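Local coordinates for protein protocadherin gamma-B3 (Homo sapiens, PDB 5K8R) that probably serves as a calcium-dependent cell-adhesion protein, and may help set up and maintain specific neuronal connections in the brain, at residues P210-D215 against L232-I237; M216-V221 against Q304-D309; E223-G228 against L271-E276. All coordinates share one frame; numbering follows the deposited sequence.

Contact 1 (P210-D215 against L232-I237)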
loop_
_atom_site.group_PDB
_atom_site.type_symbol
_atom_site.label_atom_id
_atom_site.label_comp_id
_atom_site.label_asym_id
_atom_site.label_seq_id
_atom_site.Cartn_x
_atom_site.Cartn_y
_atom_site.Cartn_z
ATOM N N PRO A 210 -10.019 -11.529 2.721
ATOM C CA PRO A 210 -11.484 -11.515 2.641
ATOM C C PRO A 210 -12.074 -12.786 3.233
ATOM O O PRO A 210 -11.454 -13.852 3.217
ATOM C CB PRO A 210 -11.759 -11.417 1.135
ATOM C CG PRO A 210 -10.500 -10.864 0.550
ATOM C CD PRO A 210 -9.393 -11.415 1.394
ATOM N N VAL A 211 -13.287 -12.661 3.768
ATOM C CA VAL A 211 -13.992 -13.774 4.395
ATOM C C VAL A 211 -15.406 -13.822 3.833
ATOM O O VAL A 211 -16.190 -12.886 4.037
ATOM C CB VAL A 211 -14.027 -13.650 5.927
ATOM C CG1 VAL A 211 -14.959 -14.695 6.520
ATOM C CG2 VAL A 211 -12.626 -13.792 6.504
ATOM N N PHE A 212 -15.730 -14.905 3.133
ATOM C CA PHE A 212 -17.080 -15.085 2.620
ATOM C C PHE A 212 -18.043 -15.391 3.758
ATOM O O PHE A 212 -17.702 -16.097 4.712
ATOM C CB PHE A 212 -17.120 -16.212 1.589
ATOM C CG PHE A 212 -16.726 -15.786 0.206
ATOM C CD1 PHE A 212 -17.591 -15.035 -0.573
ATOM C CD2 PHE A 212 -15.497 -16.147 -0.322
ATOM C CE1 PHE A 212 -17.235 -14.643 -1.849
ATOM C CE2 PHE A 212 -15.136 -15.759 -1.598
ATOM C CZ PHE A 212 -16.007 -15.008 -2.362
ATOM N N THR A 213 -19.261 -14.854 3.650
ATOM C CA THR A 213 -20.276 -15.119 4.664
ATOM C C THR A 213 -20.724 -16.574 4.644
ATOM O O THR A 213 -21.187 -17.093 5.666
ATOM C CB THR A 213 -21.476 -14.194 4.463
ATOM O OG1 THR A 213 -22.110 -14.496 3.213
ATOM C CG2 THR A 213 -21.029 -12.742 4.456
ATOM N N GLN A 214 -20.603 -17.243 3.499
ATOM C CA GLN A 214 -20.947 -18.650 3.368
ATOM C C GLN A 214 -19.922 -19.334 2.481
ATOM O O GLN A 214 -19.454 -18.751 1.498
ATOM C CB GLN A 214 -22.349 -18.842 2.771
ATOM C CG GLN A 214 -23.477 -18.198 3.559
ATOM C CD GLN A 214 -24.825 -18.381 2.892
ATOM O OE1 GLN A 214 -24.966 -19.174 1.961
ATOM N NE2 GLN A 214 -25.824 -17.642 3.361
ATOM N N ASP A 215 -19.572 -20.571 2.831
ATOM C CA ASP A 215 -18.721 -21.389 1.977
ATOM C C ASP A 215 -19.491 -22.039 0.837
ATOM O O ASP A 215 -18.881 -22.718 0.005
ATOM C CB ASP A 215 -18.016 -22.466 2.807
ATOM C CG ASP A 215 -16.996 -21.888 3.766
ATOM O OD1 ASP A 215 -16.377 -20.857 3.426
ATOM O OD2 ASP A 215 -16.811 -22.465 4.858
ATOM N N LEU A 232 -28.608 -14.888 -7.078
ATOM C CA LEU A 232 -28.096 -14.813 -5.714
ATOM C C LEU A 232 -27.081 -13.676 -5.646
ATOM O O LEU A 232 -26.843 -12.972 -6.631
ATOM C CB LEU A 232 -27.486 -16.148 -5.270
ATOM C CG LEU A 232 -26.296 -16.725 -6.040
ATOM C CD1 LEU A 232 -24.964 -16.260 -5.463
ATOM C CD2 LEU A 232 -26.373 -18.240 -6.048
ATOM N N LYS A 233 -26.478 -13.505 -4.470
ATOM C CA LYS A 233 -25.476 -12.462 -4.268
ATOM C C LYS A 233 -24.483 -12.934 -3.220
ATOM O O LYS A 233 -24.850 -13.102 -2.054
ATOM C CB LYS A 233 -26.123 -11.144 -3.832
ATOM C CG LYS A 233 -25.118 -10.033 -3.579
ATOM C CD LYS A 233 -25.802 -8.768 -3.089
ATOM C CE LYS A 233 -24.795 -7.676 -2.753
ATOM N NZ LYS A 233 -25.468 -6.450 -2.237
ATOM N N VAL A 234 -23.233 -13.145 -3.630
ATOM C CA VAL A 234 -22.198 -13.512 -2.675
ATOM C C VAL A 234 -21.739 -12.273 -1.913
ATOM O O VAL A 234 -22.016 -11.131 -2.289
ATOM C CB VAL A 234 -21.019 -14.207 -3.375
ATOM C CG1 VAL A 234 -21.517 -15.379 -4.212
ATOM C CG2 VAL A 234 -20.244 -13.221 -4.229
ATOM N N MET A 235 -21.028 -12.509 -0.814
ATOM C CA MET A 235 -20.598 -11.426 0.058
ATOM C C MET A 235 -19.310 -11.828 0.760
ATOM O O MET A 235 -19.225 -12.919 1.331
ATOM C CB MET A 235 -21.680 -11.087 1.091
ATOM C CG MET A 235 -21.296 -9.966 2.054
ATOM S SD MET A 235 -21.211 -8.353 1.255
ATOM C CE MET A 235 -20.849 -7.312 2.666
ATOM N N ALA A 236 -18.321 -10.938 0.715
ATOM C CA ALA A 236 -17.053 -11.117 1.406
ATOM C C ALA A 236 -16.778 -9.885 2.255
ATOM O O ALA A 236 -17.045 -8.757 1.830
ATOM C CB ALA A 236 -15.897 -11.347 0.423
ATOM N N ILE A 237 -16.248 -10.106 3.456
ATOM C CA ILE A 237 -15.991 -9.042 4.420
ATOM C C ILE A 237 -14.488 -8.939 4.637
ATOM O O ILE A 237 -13.811 -9.958 4.820
ATOM C CB ILE A 237 -16.721 -9.297 5.752
ATOM C CG1 ILE A 237 -18.225 -9.445 5.513
ATOM C CG2 ILE A 237 -16.441 -8.177 6.743
ATOM C CD1 ILE A 237 -19.018 -9.730 6.769
#
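Val211 and Ile237 face each other as an antiparallel hydrogen-bonded pair. Val211 N donates to Ile237 O at 2.9 Å, and Ile237 N returns a straighter bond to Val211 O at 2.8 Å. The next pair, Phe212 and Ala236, is non-hydrogen-bonded. Beyond it Thr213 N donates to Met235 O at 3.0 Å.

The Phe212 side chain carries the inner face. Its CB lies 3.9 Å from Met235 O, and CG is hardly farther off. CG stands anti to the carbonyl carbon (chi1 -83°), which carries the ring in beside strand 230-237. CD1 then passes Met235 O obliquely at 3.3 Å and meets Ala236 CB, which sits over one ring face, offset toward the rim. CE1 reaches Val234 CG2 at 4.1 Å, a methyl that lies at the ring edge. Farther in, the ring packs on Val289 and Ala291 of strand 284-292 and on Ala299 and Cys301 of strand 298-308.

On the outer face Thr213 CG2 touches Met235 CG at 3.7 Å. Thr213 OG1 is hydrogen-bonded to Tyr217 OH.

Strand 211-212 is thus an outermost strand of one sheet of the third cadherin repeat, paired with strand 230-237. Backbone bonds fix its register. Phe212 faces inward among apolar groups, while Val211, Thr213, Met235 and Ile237 are left on the solvent side.

Contact 2 (M216-V221 against Q304-D309). With CA (calcium ion), chain F.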
loop_
_atom_site.group_PDB
_atom_site.type_symbol
_atom_site.label_atom_id
_atom_site.label_comp_id
_atom_site.label_asym_id
_atom_site.label_seq_id
_atom_site.Cartn_x
_atom_site.Cartn_y
_atom_site.Cartn_z
ATOM N N MET A 216 -20.807 -21.845 0.780
ATOM C CA MET A 216 -21.637 -22.420 -0.270
ATOM C C MET A 216 -22.924 -21.616 -0.363
ATOM O O MET A 216 -23.625 -21.449 0.640
ATOM C CB MET A 216 -21.945 -23.895 0.015
ATOM C CG MET A 216 -23.097 -24.462 -0.803
ATOM S SD MET A 216 -22.748 -24.542 -2.570
ATOM C CE MET A 216 -21.472 -25.798 -2.607
ATOM N N TYR A 217 -23.225 -21.116 -1.558
ATOM C CA TYR A 217 -24.454 -20.372 -1.827
ATOM C C TYR A 217 -25.317 -21.225 -2.751
ATOM O O TYR A 217 -25.093 -21.262 -3.964
ATOM C CB TYR A 217 -24.151 -19.012 -2.446
ATOM C CG TYR A 217 -23.313 -18.103 -1.576
ATOM C CD1 TYR A 217 -23.903 -17.285 -0.621
ATOM C CD2 TYR A 217 -21.932 -18.055 -1.717
ATOM C CE1 TYR A 217 -23.141 -16.449 0.175
ATOM C CE2 TYR A 217 -21.160 -17.223 -0.926
ATOM C CZ TYR A 217 -21.770 -16.422 0.017
ATOM O OH TYR A 217 -21.006 -15.592 0.806
ATOM N N ARG A 218 -26.301 -21.910 -2.176
ATOM C CA ARG A 218 -27.184 -22.785 -2.932
ATOM C C ARG A 218 -28.539 -22.118 -3.133
ATOM O O ARG A 218 -29.052 -21.446 -2.234
ATOM C CB ARG A 218 -27.361 -24.130 -2.225
ATOM C CG ARG A 218 -28.057 -25.185 -3.071
ATOM C CD ARG A 218 -28.036 -26.548 -2.396
ATOM N NE ARG A 218 -28.618 -27.584 -3.244
ATOM C CZ ARG A 218 -28.705 -28.867 -2.906
ATOM N NH1 ARG A 218 -28.246 -29.278 -1.733
ATOM N NH2 ARG A 218 -29.251 -29.740 -3.741
ATOM N N VAL A 219 -29.112 -22.309 -4.320
ATOM C CA VAL A 219 -30.389 -21.700 -4.670
ATOM C C VAL A 219 -31.023 -22.540 -5.767
ATOM O O VAL A 219 -30.327 -23.198 -6.545
ATOM C CB VAL A 219 -30.199 -20.224 -5.108
ATOM C CG1 VAL A 219 -29.454 -20.157 -6.427
ATOM C CG2 VAL A 219 -31.539 -19.501 -5.194
ATOM N N ASN A 220 -32.353 -22.526 -5.822
ATOM C CA ASN A 220 -33.115 -23.251 -6.830
ATOM C C ASN A 220 -33.904 -22.247 -7.658
ATOM O O ASN A 220 -34.681 -21.459 -7.108
ATOM C CB ASN A 220 -34.050 -24.277 -6.181
ATOM C CG ASN A 220 -34.630 -25.263 -7.182
ATOM O OD1 ASN A 220 -34.991 -24.898 -8.302
ATOM N ND2 ASN A 220 -34.723 -26.524 -6.779
ATOM N N VAL A 221 -33.700 -22.275 -8.974
ATOM C CA VAL A 221 -34.408 -21.402 -9.900
ATOM C C VAL A 221 -35.010 -22.252 -11.009
ATOM O O VAL A 221 -34.452 -23.281 -11.401
ATOM C CB VAL A 221 -33.487 -20.310 -10.489
ATOM C CG1 VAL A 221 -33.048 -19.342 -9.401
ATOM C CG2 VAL A 221 -32.281 -20.939 -11.167
ATOM N N GLN A 304 -23.896 -23.144 -5.937
ATOM C CA GLN A 304 -24.652 -24.232 -6.549
ATOM C C GLN A 304 -26.016 -23.699 -6.962
ATOM O O GLN A 304 -26.836 -23.343 -6.108
ATOM C CB GLN A 304 -24.788 -25.419 -5.597
ATOM C CG GLN A 304 -25.488 -26.619 -6.217
ATOM C CD GLN A 304 -25.407 -27.859 -5.351
ATOM O OE1 GLN A 304 -24.608 -27.929 -4.418
ATOM N NE2 GLN A 304 -26.239 -28.848 -5.656
ATOM N N ILE A 305 -26.254 -23.643 -8.268
ATOM C CA ILE A 305 -27.514 -23.183 -8.836
ATOM C C ILE A 305 -28.241 -24.407 -9.371
ATOM O O ILE A 305 -27.849 -24.977 -10.399
ATOM C CB ILE A 305 -27.296 -22.139 -9.939
ATOM C CG1 ILE A 305 -26.453 -20.977 -9.409
ATOM C CG2 ILE A 305 -28.630 -21.639 -10.470
ATOM C CD1 ILE A 305 -26.041 -19.985 -10.473
ATOM N N ASP A 306 -29.291 -24.824 -8.670
ATOM C CA ASP A 306 -30.103 -25.956 -9.090
ATOM C C ASP A 306 -31.276 -25.469 -9.928
ATOM O O ASP A 306 -31.898 -24.450 -9.618
ATOM C CB ASP A 306 -30.609 -26.738 -7.877
ATOM C CG ASP A 306 -29.481 -27.328 -7.055
ATOM O OD1 ASP A 306 -28.457 -27.728 -7.649
ATOM O OD2 ASP A 306 -29.618 -27.393 -5.816
ATOM N N ILE A 307 -31.571 -26.204 -10.998
ATOM C CA ILE A 307 -32.632 -25.854 -11.933
ATOM C C ILE A 307 -33.767 -26.856 -11.773
ATOM O O ILE A 307 -33.537 -28.070 -11.769
ATOM C CB ILE A 307 -32.119 -25.826 -13.382
ATOM C CG1 ILE A 307 -30.999 -24.795 -13.526
ATOM C CG2 ILE A 307 -33.254 -25.518 -14.345
ATOM C CD1 ILE A 307 -30.513 -24.619 -14.945
ATOM N N SER A 308 -34.987 -26.345 -11.635
ATOM C CA SER A 308 -36.175 -27.171 -11.490
ATOM C C SER A 308 -36.892 -27.308 -12.828
ATOM O O SER A 308 -36.839 -26.416 -13.681
ATOM C CB SER A 308 -37.124 -26.582 -10.443
ATOM O OG SER A 308 -37.418 -25.226 -10.727
ATOM N N ASP A 309 -37.572 -28.438 -13.001
ATOM C CA ASP A 309 -38.189 -28.770 -14.277
ATOM C C ASP A 309 -39.491 -28.003 -14.478
ATOM O O ASP A 309 -40.291 -27.848 -13.551
ATOM C CB ASP A 309 -38.451 -30.274 -14.360
ATOM C CG ASP A 309 -39.059 -30.690 -15.686
ATOM O OD1 ASP A 309 -38.716 -30.080 -16.720
ATOM O OD2 ASP A 309 -39.881 -31.630 -15.691
HETATM CA CA CA F . -38.659 -29.096 -19.001
#
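Arg218 and Asp306 form a salt bridge on the outer face of two parallel strands. Arg218 NE donates to Asp306 OD2 at 2.8 Å, and Arg218 NH2 donates to the same oxygen at 3.2 Å. The grip is side-on, with OD2 in the guanidinium plane. The carboxylate is turned 80° from that plane. Arg218 reaches this place with CG anti to its backbone N (chi1 -169°) and an extended chain.

The second shell is Gln304. It runs alongside Arg218, pointing the same way, with its amide plane 21° from the guanidinium. Its NE2 lies over one guanidinium face, near the rim. The same NE2 donates to the syn lone pair of Asp306 OD1 at 3.2 Å. Ser284 OG is a further hydrogen-bond partner of OD1. Both carboxylate oxygens are therefore held, which fixes the rotation of the group. Were Asp306 an alanine, the Arg218 guanidinium would probably lose its charge partner, and it and the Gln304 amide would be left freer to turn.

Behind these side chains lies the parallel pairing of strands 216-221 and 304-308. Val219 N donates to Gln304 O, Asp306 N to Val219 O at 2.9 Å, and Val221 N to Asp306 O. On the inner face Val221 CG2 meets Ile305 CG2 at 3.8 Å. Val219 also packs on Val231 and Leu232 of the facing sheet.

Past the paired part, Asp309 OD1 binds a calcium ion at 2.5 Å. Side chains of Glu223, Glu280, Asp312 and Asp345 and the backbone O of Glu310 complete the site. The strand pair thus has a polar outer face on which the Arg218 and Asp306 charges are paired, an apolar inner face and an end that leads into the calcium site between the third and fourth cadherin repeats.

Contact 3 (E223-G228 against L271-E276). With CA (calcium ion), chain F; CA (calcium ion), chain G.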
loop_
_atom_site.group_PDB
_atom_site.type_symbol
_atom_site.label_atom_id
_atom_site.label_comp_id
_atom_site.label_asym_id
_atom_site.label_seq_id
_atom_site.Cartn_x
_atom_site.Cartn_y
_atom_site.Cartn_z
ATOM N N GLU A 223 -36.307 -23.232 -14.847
ATOM C CA GLU A 223 -35.609 -23.147 -16.125
ATOM C C GLU A 223 -36.144 -22.018 -16.996
ATOM O O GLU A 223 -35.412 -21.494 -17.844
ATOM C CB GLU A 223 -35.703 -24.479 -16.868
ATOM C CG GLU A 223 -37.117 -24.994 -17.056
ATOM C CD GLU A 223 -37.170 -26.215 -17.951
ATOM O OE1 GLU A 223 -36.251 -26.387 -18.778
ATOM O OE2 GLU A 223 -38.127 -27.006 -17.824
ATOM N N ASN A 224 -37.401 -21.621 -16.805
ATOM C CA ASN A 224 -37.972 -20.543 -17.603
ATOM C C ASN A 224 -37.632 -19.183 -17.004
ATOM O O ASN A 224 -38.383 -18.217 -17.173
ATOM C CB ASN A 224 -39.490 -20.709 -17.728
ATOM C CG ASN A 224 -40.203 -20.597 -16.395
ATOM O OD1 ASN A 224 -39.650 -20.942 -15.352
ATOM N ND2 ASN A 224 -41.439 -20.112 -16.424
ATOM N N LEU A 225 -36.506 -19.099 -16.307
ATOM C CA LEU A 225 -36.073 -17.841 -15.711
ATOM C C LEU A 225 -35.601 -16.890 -16.801
ATOM O O LEU A 225 -34.715 -17.253 -17.587
ATOM C CB LEU A 225 -34.956 -18.091 -14.701
ATOM C CG LEU A 225 -34.460 -16.879 -13.909
ATOM C CD1 LEU A 225 -35.572 -16.309 -13.043
ATOM C CD2 LEU A 225 -33.251 -17.248 -13.061
ATOM N N PRO A 226 -36.157 -15.685 -16.899
ATOM C CA PRO A 226 -35.721 -14.754 -17.945
ATOM C C PRO A 226 -34.275 -14.329 -17.750
ATOM O O PRO A 226 -33.754 -14.295 -16.633
ATOM C CB PRO A 226 -36.676 -13.563 -17.784
ATOM C CG PRO A 226 -37.847 -14.102 -17.026
ATOM C CD PRO A 226 -37.287 -15.151 -16.119
ATOM N N ALA A 227 -33.627 -13.999 -18.864
ATOM C CA ALA A 227 -32.250 -13.533 -18.822
ATOM C C ALA A 227 -32.161 -12.187 -18.111
ATOM O O ALA A 227 -33.086 -11.372 -18.155
ATOM C CB ALA A 227 -31.678 -13.419 -20.235
ATOM N N GLY A 228 -31.031 -11.961 -17.447
ATOM C CA GLY A 228 -30.831 -10.759 -16.664
ATOM C C GLY A 228 -31.367 -10.823 -15.252
ATOM O O GLY A 228 -31.160 -9.872 -14.486
ATOM N N LEU A 271 -24.765 -12.239 -8.510
ATOM C CA LEU A 271 -24.788 -13.190 -9.612
ATOM C C LEU A 271 -26.097 -13.047 -10.379
ATOM O O LEU A 271 -27.175 -13.010 -9.777
ATOM C CB LEU A 271 -24.621 -14.619 -9.091
ATOM C CG LEU A 271 -23.848 -15.626 -9.948
ATOM C CD1 LEU A 271 -23.580 -16.889 -9.148
ATOM C CD2 LEU A 271 -24.597 -15.959 -11.226
ATOM N N THR A 272 -25.997 -12.956 -11.702
ATOM C CA THR A 272 -27.155 -12.846 -12.576
ATOM C C THR A 272 -26.996 -13.813 -13.740
ATOM O O THR A 272 -25.935 -14.410 -13.944
ATOM C CB THR A 272 -27.339 -11.415 -13.102
ATOM O OG1 THR A 272 -26.145 -10.992 -13.772
ATOM C CG2 THR A 272 -27.647 -10.451 -11.961
ATOM N N THR A 273 -28.068 -13.967 -14.506
ATOM C CA THR A 273 -28.048 -14.783 -15.709
ATOM C C THR A 273 -27.942 -13.891 -16.939
ATOM O O THR A 273 -28.453 -12.769 -16.962
ATOM C CB THR A 273 -29.303 -15.655 -15.810
ATOM O OG1 THR A 273 -30.456 -14.822 -15.981
ATOM C CG2 THR A 273 -29.472 -16.496 -14.553
ATOM N N ILE A 274 -27.259 -14.399 -17.961
ATOM C CA ILE A 274 -27.172 -13.719 -19.248
ATOM C C ILE A 274 -27.699 -14.566 -20.395
ATOM O O ILE A 274 -27.869 -14.039 -21.504
ATOM C CB ILE A 274 -25.730 -13.258 -19.552
ATOM C CG1 ILE A 274 -24.784 -14.458 -19.613
ATOM C CG2 ILE A 274 -25.261 -12.255 -18.512
ATOM C CD1 ILE A 274 -23.337 -14.081 -19.846
ATOM N N GLY A 275 -27.962 -15.851 -20.170
ATOM C CA GLY A 275 -28.523 -16.714 -21.189
ATOM C C GLY A 275 -29.802 -17.385 -20.731
ATOM O O GLY A 275 -30.455 -16.914 -19.795
ATOM N N GLU A 276 -30.166 -18.489 -21.376
ATOM C CA GLU A 276 -31.397 -19.207 -21.077
ATOM C C GLU A 276 -31.069 -20.513 -20.368
ATOM O O GLU A 276 -30.240 -21.293 -20.847
ATOM C CB GLU A 276 -32.192 -19.484 -22.355
ATOM C CG GLU A 276 -32.421 -18.257 -23.223
ATOM C CD GLU A 276 -33.235 -17.185 -22.522
ATOM O OE1 GLU A 276 -34.107 -17.538 -21.700
ATOM O OE2 GLU A 276 -33.000 -15.989 -22.793
HETATM CA CA CA F . -38.659 -29.096 -19.001
HETATM CA CA CA G . -36.768 -26.824 -21.148
HETATM O O HOH W 1 -31.903 -16.656 -17.682
HETATM O O HOH W 2 -35.580 -24.740 -21.930
#
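The loop after strand 216-222 starts at the calcium site between the third and fourth cadherin repeats and then packs against the end of strand 270-273. Thr273 is the centre of the packing. Its backbone O accepts from Gly228 N at 2.7 Å. This bond is bent (137° at the hydrogen), and the donor stands well above the carbonyl plane. Gly228 has a positive phi (85°), a conformation in which a side chain would press on the preceding carbonyl oxygen.

The Thr273 side chain splits its two branches. CG2 lies anti to the carbonyl carbon and meets Leu225 CD2 at 4.1 Å, the two side chains crossing at a slant. OG1 donates to a water at 2.9 Å. That water donates in turn to Leu225 O at 2.9 Å and to Gly275 O at 2.6 Å. One water thus bridges both backbones and a hydroxyl. Nearby, Ala227 CB rests 3.7 Å from Gly275 O and also lies close to Glu276 OE2.

At the start of the loop Glu223 bridges two calcium ions. OE1 binds one at 2.5 Å, and OE2 binds the other at 2.5 Å. Asp278, Glu280 and Asp312 join Glu223 at the first ion, together with a water. Phe279 N also donates to OE1.

Leu225 continues the apolar packing onto Leu277, and Thr273 onto Phe262 of strand 262-264. Ile307 of strand 298-308 packs against Glu223. The loop leads from the end of strand 216-222 in one sheet to strand 230-237 in the other, where strand 270-273 lies between strands 230-237 and 262-264.

Overall arrangement
All three contacts lie in the third of the four extracellular cadherin repeats in this chain. From the N terminus, residues 210-215 come first, and contact 1 closes a short loop when strand 230-237 returns beside them. Strand 216-222 leaves within that loop for the other sheet, where contact 2 joins it to the much later strand 298-308. Contacts 1 and 2 therefore cross. Contact 3 crosses contact 1 too, but it is nested inside the long loop closed by contact 2. Tyr217 packs on Val234 of strand 230-237, tying the two sheets together. Contacts 2 and 3 share a calcium ion through Asp309 and Glu223 at the junction with the fourth repeat.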